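Local structure of amino acid ABC transporter, periplasmic amino acid-binding protein (Brucella ovis, 4Z9N) at residues G43-A55 and I285-N299. The protein binds glutathione in the periplasm and probably delivers it to an ABC transporter of the inner membrane for uptake. Residues are numbered along the deposited sequence; the frame is centred on the assembly and turned at random.
Sequences GFDVDYCRAVASA and IIKGVGNYGEIFERN
D47 carries the polar heart of this contact, its OD1 taking two hydrogen bonds from opposite faces of the carboxylate. N299 ND2 lies 2.8 Å from D47 OD1. R298 NH1, 3.0 Å from D47 OD1, adds a salt bridge. An asparagine suits its place because ND2 also bonds I295 O, while N299 OD1 meets a water that accepts from G43 N and links only weakly to D47 OD2. R298 folds back through a bend at chi3, and its NH1 and NH2 both grip V289 O, each at 2.9 Å. The arginine thus ties the carbonyl of V289, just before the turn at G290, to D47; both acceptor oxygens lie in the guanidinium plane and E294 O covers one face, holding the group in place. N291 and E294 form a capping box that starts helix 292-299. F44, with CG anti to its backbone N (chi1 -178°), is a knob among Y292, I295, F296 and N299, forming an offset edge-to-face pair with Y292, ring centroids 5.9 Å apart. A51 CB meets V289 CG2 at 3.7 Å. A51, S54 and side-chain-less G288 let the axes of 44-55 and 285-289 approach to 8.2 Å; S54 OG bonds R50 O in its own helix. Y48 OH touches the Y292 ring edge, but the buried phenol oxygens are satisfied from outside, by H232 ND1 and N107 O respectively. This is packing within one lobe of the two-lobed binding-protein fold, the F44 side chain about 12 Å from glutathione. Helix 44-57 lies between strand 63-67, touched by V46 and C49, and helices 281-289 and 292-299, with helix 222-240 and strand 101-117 alongside.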
loop_
_atom_site.group_PDB
_atom_site.type_symbol
_atom_site.label_atom_id
_atom_site.label_comp_id
_atom_site.label_asym_id
_atom_site.label_seq_id
_atom_site.Cartn_x
_atom_site.Cartn_y
_atom_site.Cartn_z
ATOM N N GLY D 43 -2.073 5.927 22.993
ATOM C CA GLY D 43 -2.449 4.819 22.129
ATOM C C GLY D 43 -1.700 4.792 20.797
ATOM O O GLY D 43 -0.989 5.738 20.444
ATOM N N PHE D 44 -1.868 3.694 20.063
ATOM C CA PHE D 44 -1.197 3.468 18.778
ATOM C C PHE D 44 -1.636 4.503 17.734
ATOM O O PHE D 44 -0.794 5.144 17.095
ATOM C CB PHE D 44 -1.495 2.041 18.287
ATOM C CG PHE D 44 -0.819 1.663 16.987
ATOM C CD1 PHE D 44 0.453 1.106 16.983
ATOM C CD2 PHE D 44 -1.482 1.824 15.771
ATOM C CE1 PHE D 44 1.072 0.738 15.786
ATOM C CE2 PHE D 44 -0.866 1.446 14.563
ATOM C CZ PHE D 44 0.411 0.905 14.582
ATOM N N ASP D 45 -2.949 4.671 17.568
ATOM C CA ASP D 45 -3.449 5.682 16.638
ATOM C C ASP D 45 -3.168 7.087 17.175
ATOM O O ASP D 45 -2.876 7.992 16.406
ATOM C CB ASP D 45 -4.949 5.507 16.373
ATOM C CG ASP D 45 -5.243 4.400 15.374
ATOM O OD1 ASP D 45 -4.312 4.020 14.631
ATOM O OD2 ASP D 45 -6.409 3.921 15.330
ATOM N N VAL D 46 -3.259 7.273 18.492
ATOM C CA VAL D 46 -2.897 8.564 19.076
ATOM C C VAL D 46 -1.461 8.954 18.711
ATOM O O VAL D 46 -1.197 10.099 18.316
ATOM C CB VAL D 46 -3.090 8.556 20.601
ATOM C CG1 VAL D 46 -2.312 9.704 21.254
ATOM C CG2 VAL D 46 -4.592 8.657 20.929
ATOM N N ASP D 47 -0.527 8.011 18.831
ATOM C CA ASP D 47 0.867 8.334 18.527
ATOM C C ASP D 47 1.041 8.688 17.043
ATOM O O ASP D 47 1.902 9.496 16.685
ATOM C CB ASP D 47 1.818 7.181 18.895
ATOM C CG ASP D 47 2.151 7.136 20.382
ATOM O OD1 ASP D 47 2.676 6.094 20.831
ATOM O OD2 ASP D 47 1.864 8.119 21.107
ATOM N N TYR D 48 0.234 8.080 16.179
ATOM C CA TYR D 48 0.280 8.417 14.755
ATOM C C TYR D 48 -0.129 9.877 14.556
ATOM O O TYR D 48 0.468 10.592 13.756
ATOM C CB TYR D 48 -0.621 7.481 13.932
ATOM C CG TYR D 48 0.185 6.515 13.086
ATOM C CD1 TYR D 48 0.720 5.351 13.642
ATOM C CD2 TYR D 48 0.460 6.791 11.752
ATOM C CE1 TYR D 48 1.483 4.483 12.885
ATOM C CE2 TYR D 48 1.245 5.924 10.986
ATOM C CZ TYR D 48 1.744 4.776 11.566
ATOM O OH TYR D 48 2.502 3.908 10.804
ATOM N N CYS D 49 -1.156 10.309 15.280
ATOM C CA CYS D 49 -1.553 11.721 15.274
ATOM C C CYS D 49 -0.419 12.613 15.728
ATOM O O CYS D 49 -0.138 13.654 15.125
ATOM C CB CYS D 49 -2.747 11.965 16.185
ATOM S SG CYS D 49 -4.236 11.108 15.708
ATOM N N ARG D 50 0.219 12.205 16.816
ATOM C CA ARG D 50 1.329 12.976 17.349
ATOM C C ARG D 50 2.507 12.973 16.380
ATOM O O ARG D 50 3.305 13.914 16.368
ATOM C CB ARG D 50 1.767 12.438 18.712
ATOM C CG ARG D 50 0.670 12.456 19.783
ATOM C CD ARG D 50 1.288 12.393 21.182
ATOM N NE ARG D 50 0.266 12.270 22.213
ATOM C CZ ARG D 50 -0.409 13.296 22.725
ATOM N NH1 ARG D 50 -0.178 14.533 22.311
ATOM N NH2 ARG D 50 -1.331 13.078 23.652
ATOM N N ALA D 51 2.627 11.916 15.583
ATOM C CA ALA D 51 3.701 11.857 14.586
ATOM C C ALA D 51 3.513 12.942 13.519
ATOM O O ALA D 51 4.476 13.597 13.101
ATOM C CB ALA D 51 3.774 10.454 13.925
ATOM N N VAL D 52 2.275 13.135 13.087
ATOM C CA VAL D 52 1.973 14.172 12.113
ATOM C C VAL D 52 2.214 15.542 12.731
ATOM O O VAL D 52 2.798 16.419 12.097
ATOM C CB VAL D 52 0.541 14.030 11.593
ATOM C CG1 VAL D 52 0.185 15.171 10.661
ATOM C CG2 VAL D 52 0.395 12.688 10.877
ATOM N N ALA D 53 1.786 15.718 13.978
ATOM C CA ALA D 53 2.037 16.972 14.664
ATOM C C ALA D 53 3.538 17.237 14.793
ATOM O O ALA D 53 3.984 18.389 14.682
ATOM C CB ALA D 53 1.369 16.970 16.034
ATOM N N SER D 54 4.321 16.187 15.023
ATOM C CA SER D 54 5.770 16.375 15.154
ATOM C C SER D 54 6.393 16.754 13.815
ATOM O O SER D 54 7.242 17.631 13.743
ATOM C CB SER D 54 6.449 15.123 15.711
ATOM O OG SER D 54 5.811 14.655 16.883
ATOM N N ALA D 55 5.949 16.092 12.751
ATOM C CA ALA D 55 6.395 16.427 11.401
ATOM C C ALA D 55 6.223 17.904 11.070
ATOM O O ALA D 55 7.041 18.501 10.369
ATOM C CB ALA D 55 5.636 15.576 10.376
ATOM N N ILE D 285 9.829 13.792 13.630
ATOM C CA ILE D 285 8.915 12.680 13.860
ATOM C C ILE D 285 9.506 11.701 14.879
ATOM O O ILE D 285 8.869 11.370 15.881
ATOM C CB ILE D 285 8.545 11.926 12.547
ATOM C CG1 ILE D 285 7.803 12.838 11.554
ATOM C CG2 ILE D 285 7.720 10.722 12.880
ATOM C CD1 ILE D 285 7.597 12.221 10.153
ATOM N N ILE D 286 10.715 11.218 14.617
ATOM C CA ILE D 286 11.292 10.177 15.454
ATOM C C ILE D 286 11.574 10.682 16.884
ATOM O O ILE D 286 11.381 9.955 17.866
ATOM C CB ILE D 286 12.565 9.612 14.796
ATOM C CG1 ILE D 286 12.235 9.068 13.405
ATOM C CG2 ILE D 286 13.141 8.495 15.630
ATOM C CD1 ILE D 286 11.168 7.956 13.405
ATOM N N LYS D 287 12.012 11.928 17.010
ATOM C CA LYS D 287 12.164 12.525 18.333
ATOM C C LYS D 287 10.833 12.582 19.077
ATOM O O LYS D 287 10.777 12.360 20.292
ATOM C CB LYS D 287 12.761 13.927 18.220
ATOM C CG LYS D 287 14.220 13.925 17.795
ATOM C CD LYS D 287 14.996 15.029 18.452
ATOM C CE LYS D 287 16.464 14.963 18.038
ATOM N NZ LYS D 287 17.143 16.293 18.102
ATOM N N GLY D 288 9.765 12.868 18.337
ATOM C CA GLY D 288 8.452 13.030 18.934
ATOM C C GLY D 288 7.795 11.745 19.407
ATOM O O GLY D 288 7.188 11.715 20.480
ATOM N N VAL D 289 7.908 10.679 18.615
ATOM C CA VAL D 289 7.148 9.456 18.886
ATOM C C VAL D 289 7.962 8.170 18.677
ATOM O O VAL D 289 7.474 7.080 18.974
ATOM C CB VAL D 289 5.866 9.406 18.017
ATOM C CG1 VAL D 289 4.892 10.552 18.395
ATOM C CG2 VAL D 289 6.224 9.447 16.538
ATOM N N GLY D 290 9.189 8.288 18.182
ATOM C CA GLY D 290 9.988 7.117 17.850
ATOM C C GLY D 290 9.565 6.510 16.520
ATOM O O GLY D 290 8.708 7.069 15.833
ATOM N N ASN D 291 10.143 5.367 16.143
ATOM C CA ASN D 291 9.792 4.774 14.843
ATOM C C ASN D 291 8.543 3.884 14.939
ATOM O O ASN D 291 7.960 3.723 16.019
ATOM C CB ASN D 291 10.984 3.989 14.242
ATOM C CG ASN D 291 11.344 2.717 15.023
ATOM O OD1 ASN D 291 10.482 1.931 15.426
ATOM N ND2 ASN D 291 12.646 2.493 15.196
ATOM N N TYR D 292 8.145 3.300 13.812
ATOM C CA TYR D 292 6.934 2.476 13.761
ATOM C C TYR D 292 6.945 1.358 14.811
ATOM O O TYR D 292 5.947 1.110 15.475
ATOM C CB TYR D 292 6.760 1.854 12.374
ATOM C CG TYR D 292 5.505 1.023 12.263
ATOM C CD1 TYR D 292 4.289 1.612 11.925
ATOM C CD2 TYR D 292 5.527 -0.345 12.492
ATOM C CE1 TYR D 292 3.132 0.857 11.817
ATOM C CE2 TYR D 292 4.363 -1.109 12.399
ATOM C CZ TYR D 292 3.178 -0.502 12.057
ATOM O OH TYR D 292 2.038 -1.277 11.957
ATOM N N GLY D 293 8.081 0.671 14.934
ATOM C CA GLY D 293 8.178 -0.449 15.855
ATOM C C GLY D 293 8.049 0.004 17.290
ATOM O O GLY D 293 7.478 -0.693 18.137
ATOM N N GLU D 294 8.601 1.181 17.574
ATOM C CA GLU D 294 8.508 1.732 18.911
ATOM C C GLU D 294 7.067 2.103 19.262
ATOM O O GLU D 294 6.639 1.887 20.399
ATOM C CB GLU D 294 9.426 2.937 19.055
ATOM C CG GLU D 294 10.906 2.602 18.871
ATOM C CD GLU D 294 11.783 3.773 19.219
ATOM O OE1 GLU D 294 12.189 3.885 20.408
ATOM O OE2 GLU D 294 12.059 4.589 18.316
ATOM N N ILE D 295 6.325 2.634 18.290
ATOM C CA ILE D 295 4.917 2.958 18.488
ATOM C C ILE D 295 4.133 1.676 18.720
ATOM O O ILE D 295 3.281 1.612 19.608
ATOM C CB ILE D 295 4.345 3.745 17.286
ATOM C CG1 ILE D 295 5.019 5.115 17.174
ATOM C CG2 ILE D 295 2.834 3.907 17.403
ATOM C CD1 ILE D 295 4.675 5.841 15.875
ATOM N N PHE D 296 4.438 0.655 17.925
ATOM C CA PHE D 296 3.769 -0.640 18.042
ATOM C C PHE D 296 4.006 -1.237 19.426
ATOM O O PHE D 296 3.068 -1.591 20.135
ATOM C CB PHE D 296 4.262 -1.610 16.948
ATOM C CG PHE D 296 3.424 -2.850 16.806
ATOM C CD1 PHE D 296 3.529 -3.883 17.723
ATOM C CD2 PHE D 296 2.532 -2.985 15.748
ATOM C CE1 PHE D 296 2.752 -5.022 17.600
ATOM C CE2 PHE D 296 1.759 -4.123 15.617
ATOM C CZ PHE D 296 1.862 -5.139 16.544
ATOM N N GLU D 297 5.270 -1.337 19.822
ATOM C CA GLU D 297 5.594 -2.040 21.052
ATOM C C GLU D 297 5.052 -1.388 22.325
ATOM O O GLU D 297 4.579 -2.089 23.225
ATOM C CB GLU D 297 7.111 -2.199 21.156
ATOM C CG GLU D 297 7.626 -3.294 20.231
ATOM C CD GLU D 297 6.959 -4.635 20.517
ATOM O OE1 GLU D 297 6.870 -4.997 21.706
ATOM O OE2 GLU D 297 6.517 -5.320 19.572
ATOM N N ARG D 298 5.117 -0.063 22.420
ATOM C CA ARG D 298 4.729 0.606 23.659
ATOM C C ARG D 298 3.213 0.598 23.845
ATOM O O ARG D 298 2.719 0.713 24.967
ATOM C CB ARG D 298 5.254 2.049 23.687
ATOM C CG ARG D 298 4.389 3.059 22.929
ATOM C CD ARG D 298 4.820 4.492 23.207
ATOM N NE ARG D 298 6.198 4.712 22.782
ATOM C CZ ARG D 298 6.550 5.367 21.680
ATOM N NH1 ARG D 298 5.629 5.915 20.896
ATOM N NH2 ARG D 298 7.833 5.504 21.379
ATOM N N ASN D 299 2.480 0.470 22.744
ATOM C CA ASN D 299 1.025 0.584 22.800
ATOM C C ASN D 299 0.297 -0.750 22.735
ATOM O O ASN D 299 -0.667 -0.964 23.465
ATOM C CB ASN D 299 0.532 1.467 21.658
ATOM C CG ASN D 299 0.875 2.918 21.865
ATOM O OD1 ASN D 299 0.435 3.536 22.835
ATOM N ND2 ASN D 299 1.643 3.480 20.943
HETATM O O HOH W 1 0.998 6.270 23.464
#